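Putative uncharacterized protein (PDB 4KPP) probably acts as a membrane counter-transporter that exchanges protons for calcium ions, as a member of the sodium/calcium exchanger family. Local coordinates at residues F153-P156 with L157-H160; G159-S162 with P163-L167. One frame throughout, in Å; residues are numbered along the deposited sequence.

Contact 1 of 2, residues F153-P156 with L157-H160; sequences FTLP and LKGH. With OLB ((2S)-2,3-dihydroxypropyl (9Z)-octadec-9-enoate), chain E.
Leu-157 folds back along the backbone of the preceding turn, with its CB 3.9 Å from Thr-154 O. Its CG stands beside its own backbone N and anti to the carbonyl carbon (chi1 -76°), which brings that branch point near Phe-153 O. Leu-155 is the buried residue here. Its CD2 lies 3.8 Å from His-160 O, while its carbonyl oxygen accepts from Gly-159 N at 3.0 Å with an N-H...O angle of 149°, closing the short helix 155-158. Gly-159 then leaves the helix with a positive phi of 84°, where a side chain would jam against the preceding carbonyl. Pro-156, second residue of that helix, rests on Ser-314 and Leu-318 of helix 311-331. Lys-158 lays its CD 3.3 Å from Thr-154 O and 3.6 Å from O23 of the bound monoolein, while its NZ forms a salt bridge with Asp-165, modelled implausibly close and so doubtful in its exact geometry. An alanine in place of Lys-158 would probably leave the Asp-165 carboxylate without this cationic partner and uncover Thr-154 O beside the lipid head group. The chemistry is thus that of a one-turn helix ended by glycine, carrying a charge beside the lipid glycerol.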
# COMPACT_ATOMS: atom_id res chain seq x y z
N PHE A 153 -5.96 -11.69 13.16
CA PHE A 153 -5.68 -12.03 14.55
C PHE A 153 -5.55 -13.53 14.77
O PHE A 153 -5.08 -13.97 15.82
CB PHE A 153 -6.77 -11.48 15.48
CG PHE A 153 -6.55 -10.05 15.90
CD1 PHE A 153 -5.40 -9.69 16.59
CD2 PHE A 153 -7.49 -9.08 15.62
CE1 PHE A 153 -5.19 -8.38 16.98
CE2 PHE A 153 -7.29 -7.77 16.01
CZ PHE A 153 -6.14 -7.42 16.69
N THR A 154 -5.96 -14.32 13.78
CA THR A 154 -5.89 -15.78 13.89
C THR A 154 -4.55 -16.31 13.38
O THR A 154 -4.27 -17.50 13.47
CB THR A 154 -7.03 -16.47 13.13
OG1 THR A 154 -6.87 -16.26 11.72
CG2 THR A 154 -8.38 -15.92 13.57
N LEU A 155 -3.73 -15.41 12.86
CA LEU A 155 -2.43 -15.79 12.31
C LEU A 155 -1.31 -16.01 13.34
O LEU A 155 -0.59 -17.01 13.25
CB LEU A 155 -1.98 -14.81 11.21
CG LEU A 155 -2.95 -14.66 10.04
CD1 LEU A 155 -2.37 -13.75 8.96
CD2 LEU A 155 -3.33 -16.02 9.47
N PRO A 156 -1.14 -15.10 14.32
CA PRO A 156 -0.09 -15.33 15.32
C PRO A 156 -0.37 -16.55 16.19
O PRO A 156 0.57 -17.14 16.74
CB PRO A 156 -0.13 -14.06 16.17
CG PRO A 156 -0.77 -13.04 15.32
CD PRO A 156 -1.79 -13.78 14.52
N LEU A 157 -1.64 -16.92 16.33
CA LEU A 157 -2.04 -18.10 17.09
C LEU A 157 -1.51 -19.38 16.45
O LEU A 157 -0.80 -20.16 17.09
CB LEU A 157 -3.56 -18.18 17.20
CG LEU A 157 -4.22 -17.23 18.20
CD1 LEU A 157 -5.73 -17.43 18.21
CD2 LEU A 157 -3.63 -17.44 19.59
N LYS A 158 -1.86 -19.59 15.19
CA LYS A 158 -1.43 -20.76 14.44
C LYS A 158 0.08 -20.76 14.23
O LYS A 158 0.71 -21.82 14.21
CB LYS A 158 -2.11 -20.79 13.07
CG LYS A 158 -3.61 -20.96 13.11
CD LYS A 158 -4.25 -20.37 11.86
CE LYS A 158 -3.51 -20.82 10.61
NZ LYS A 158 -4.09 -20.20 9.39
N GLY A 159 0.65 -19.57 14.06
CA GLY A 159 2.08 -19.44 13.81
C GLY A 159 2.45 -19.60 12.34
O GLY A 159 3.60 -19.88 12.02
N HIS A 160 1.48 -19.42 11.45
CA HIS A 160 1.73 -19.50 10.02
C HIS A 160 0.58 -18.89 9.22
O HIS A 160 -0.45 -18.51 9.78
CB HIS A 160 1.95 -20.95 9.57
CG HIS A 160 0.75 -21.83 9.74
ND1 HIS A 160 0.61 -22.70 10.80
CD2 HIS A 160 -0.36 -21.97 8.98
CE1 HIS A 160 -0.54 -23.34 10.69
NE2 HIS A 160 -1.15 -22.92 9.60
C1 OLB E . -11.19 -19.43 10.77
C2 OLB E . -11.52 -18.48 11.87
C3 OLB E . -11.90 -17.16 11.29
C4 OLB E . -12.85 -16.46 12.20
C5 OLB E . -12.22 -15.22 12.72
O19 OLB E . -12.05 -19.75 9.96
O20 OLB E . -9.94 -19.97 10.67
C21 OLB E . -9.69 -20.90 9.68
C22 OLB E . -8.22 -20.97 9.44
O23 OLB E . -7.57 -20.41 10.52
C24 OLB E . -7.81 -22.40 9.29
C6 OLB E . -12.36 -14.13 11.71
C7 OLB E . -13.80 -13.79 11.52
C8 OLB E . -13.91 -12.47 10.84
C9 OLB E . -13.35 -12.56 9.47
C10 OLB E . -14.22 -13.03 8.35
C11 OLB E . -13.64 -13.86 7.25
C12 OLB E . -14.77 -14.43 6.45
C13 OLB E . -14.31 -15.66 5.74
C14 OLB E . -14.08 -16.77 6.70
C15 OLB E . -13.64 -17.98 5.95
C16 OLB E . -13.23 -19.06 6.88
C17 OLB E . -14.41 -19.51 7.69
C18 OLB E . -14.54 -20.99 7.63

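Contact 2 of 2, residues G159-S162 with P163-L167; sequences GHIS and PFDAL. With OLB ((2S)-2,3-dihydroxypropyl (9Z)-octadec-9-enoate), chain E.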
# COMPACT_ATOMS: atom_id res chain seq x y z
N GLY A 159 0.65 -19.57 14.06
CA GLY A 159 2.08 -19.44 13.81
C GLY A 159 2.45 -19.60 12.34
O GLY A 159 3.60 -19.88 12.02
N HIS A 160 1.48 -19.42 11.45
CA HIS A 160 1.73 -19.50 10.02
C HIS A 160 0.58 -18.89 9.22
O HIS A 160 -0.45 -18.51 9.78
CB HIS A 160 1.95 -20.95 9.57
CG HIS A 160 0.75 -21.83 9.74
ND1 HIS A 160 0.61 -22.70 10.80
CD2 HIS A 160 -0.36 -21.97 8.98
CE1 HIS A 160 -0.54 -23.34 10.69
NE2 HIS A 160 -1.15 -22.92 9.60
N ILE A 161 0.77 -18.80 7.91
CA ILE A 161 -0.25 -18.31 6.99
C ILE A 161 -0.47 -19.36 5.90
O ILE A 161 0.35 -19.51 5.00
CB ILE A 161 0.16 -16.97 6.35
CG1 ILE A 161 0.69 -16.01 7.41
CG2 ILE A 161 -1.01 -16.36 5.58
CD1 ILE A 161 1.10 -14.64 6.87
N SER A 162 -1.57 -20.09 6.00
CA SER A 162 -1.83 -21.24 5.12
C SER A 162 -2.32 -20.83 3.73
O SER A 162 -2.74 -19.68 3.53
CB SER A 162 -2.85 -22.17 5.78
OG SER A 162 -4.13 -21.55 5.83
N PRO A 163 -2.26 -21.76 2.77
CA PRO A 163 -2.87 -21.54 1.45
C PRO A 163 -4.34 -21.16 1.54
O PRO A 163 -4.85 -20.43 0.69
CB PRO A 163 -2.72 -22.91 0.78
CG PRO A 163 -1.48 -23.48 1.37
CD PRO A 163 -1.43 -22.98 2.79
N PHE A 164 -5.03 -21.66 2.57
CA PHE A 164 -6.43 -21.33 2.79
C PHE A 164 -6.58 -19.89 3.29
O PHE A 164 -7.51 -19.19 2.90
CB PHE A 164 -7.08 -22.30 3.78
CG PHE A 164 -8.53 -22.00 4.05
CD1 PHE A 164 -9.51 -22.42 3.18
CD2 PHE A 164 -8.90 -21.28 5.18
CE1 PHE A 164 -10.84 -22.14 3.42
CE2 PHE A 164 -10.23 -21.00 5.43
CZ PHE A 164 -11.21 -21.43 4.54
N ASP A 165 -5.66 -19.47 4.16
CA ASP A 165 -5.63 -18.09 4.63
C ASP A 165 -5.52 -17.14 3.45
O ASP A 165 -6.25 -16.15 3.36
CB ASP A 165 -4.44 -17.86 5.57
CG ASP A 165 -4.62 -18.51 6.92
OD1 ASP A 165 -5.78 -18.72 7.33
OD2 ASP A 165 -3.60 -18.82 7.56
N ALA A 166 -4.60 -17.46 2.54
CA ALA A 166 -4.39 -16.65 1.35
C ALA A 166 -5.66 -16.60 0.52
O ALA A 166 -6.03 -15.56 -0.02
CB ALA A 166 -3.24 -17.21 0.53
N LEU A 167 -6.34 -17.74 0.43
CA LEU A 167 -7.61 -17.84 -0.29
C LEU A 167 -8.65 -16.90 0.31
O LEU A 167 -9.39 -16.24 -0.41
CB LEU A 167 -8.13 -19.28 -0.26
CG LEU A 167 -8.77 -19.85 -1.53
CD1 LEU A 167 -9.22 -21.28 -1.30
CD2 LEU A 167 -9.93 -18.99 -2.01
C1 OLB E . -11.19 -19.43 10.77
C2 OLB E . -11.52 -18.48 11.87
C3 OLB E . -11.90 -17.16 11.29
C4 OLB E . -12.85 -16.46 12.20
C5 OLB E . -12.22 -15.22 12.72
O19 OLB E . -12.05 -19.75 9.96
O20 OLB E . -9.94 -19.97 10.67
C21 OLB E . -9.69 -20.90 9.68
C22 OLB E . -8.22 -20.97 9.44
O23 OLB E . -7.57 -20.41 10.52
C24 OLB E . -7.81 -22.40 9.29
C6 OLB E . -12.36 -14.13 11.71
C7 OLB E . -13.80 -13.79 11.52
C8 OLB E . -13.91 -12.47 10.84
C9 OLB E . -13.35 -12.56 9.47
C10 OLB E . -14.22 -13.03 8.35
C11 OLB E . -13.64 -13.86 7.25
C12 OLB E . -14.77 -14.43 6.45
C13 OLB E . -14.31 -15.66 5.74
C14 OLB E . -14.08 -16.77 6.70
C15 OLB E . -13.64 -17.98 5.95
C16 OLB E . -13.23 -19.06 6.88
C17 OLB E . -14.41 -19.51 7.69
C18 OLB E . -14.54 -20.99 7.63
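Phe-164, whose CB passes 3.7 Å from Ser-162 OG, turns the edge of its ring to the monoolein, with acyl carbon C16 in the ring plane and 3.9 Å from CE2. The His-160 imidazole has Lys-158 CB over one face, offset toward the rim, and Ser-162 N in plane at its edge. The third flat group, the Asp-165 carboxylate, is met from above its plane: Ser-162 N donates to OD2 at 2.9 Å, 40° out of that plane, with an N-H...O angle of 158°. The return bond runs from Asp-165 N to Ser-162 OG at 3.1 Å. With chi1 at 69°, OG sits between its own backbone N and carbonyl carbon, facing the first turn of the helix. These reciprocal bonds make a capping box, with Ser-162 as N-cap of helix 163-182, and Ala-166 N adds a bond to Ser-162 O. Ile-161 crosses the aspartate side chain at about a right angle, setting CG2 3.7 Å from Asp-165 CB, and also packs on Ala-294 of helix 288-299. Asp-165 is buried, yet both carboxylate oxygens are engaged: OD1 bonds to Tyr-151 OH, and OD2 has Lys-158 as a second partner. The helix start, with a lysine nearby, would be expected to stabilise a negative charge on this carboxylate, so the cap probably works electrostatically as well as through its hydrogen bonds.

Contacts 1 and 2 follow each other along the chain, their centres about 9 Å apart, and share Gly-159 and His-160. Contact 1 takes in helix 155-158; contact 2 runs from strand 160-161 into the long helix 163-182, so together they make the reversal between two predicted transmembrane helices in the first sodium/calcium exchanger region of the chain. Strand 160-161 pairs antiparallel with 307-308, tying this turn to the second half of the chain. Besides the lysine-aspartate bridge, Leu-155 CD1 meets Ile-161 CG1 at 4.1 Å, joining the apolar sides. Both contacts touch the same monoolein and lie away from the bound calcium ion, at the connection between the two membrane helices.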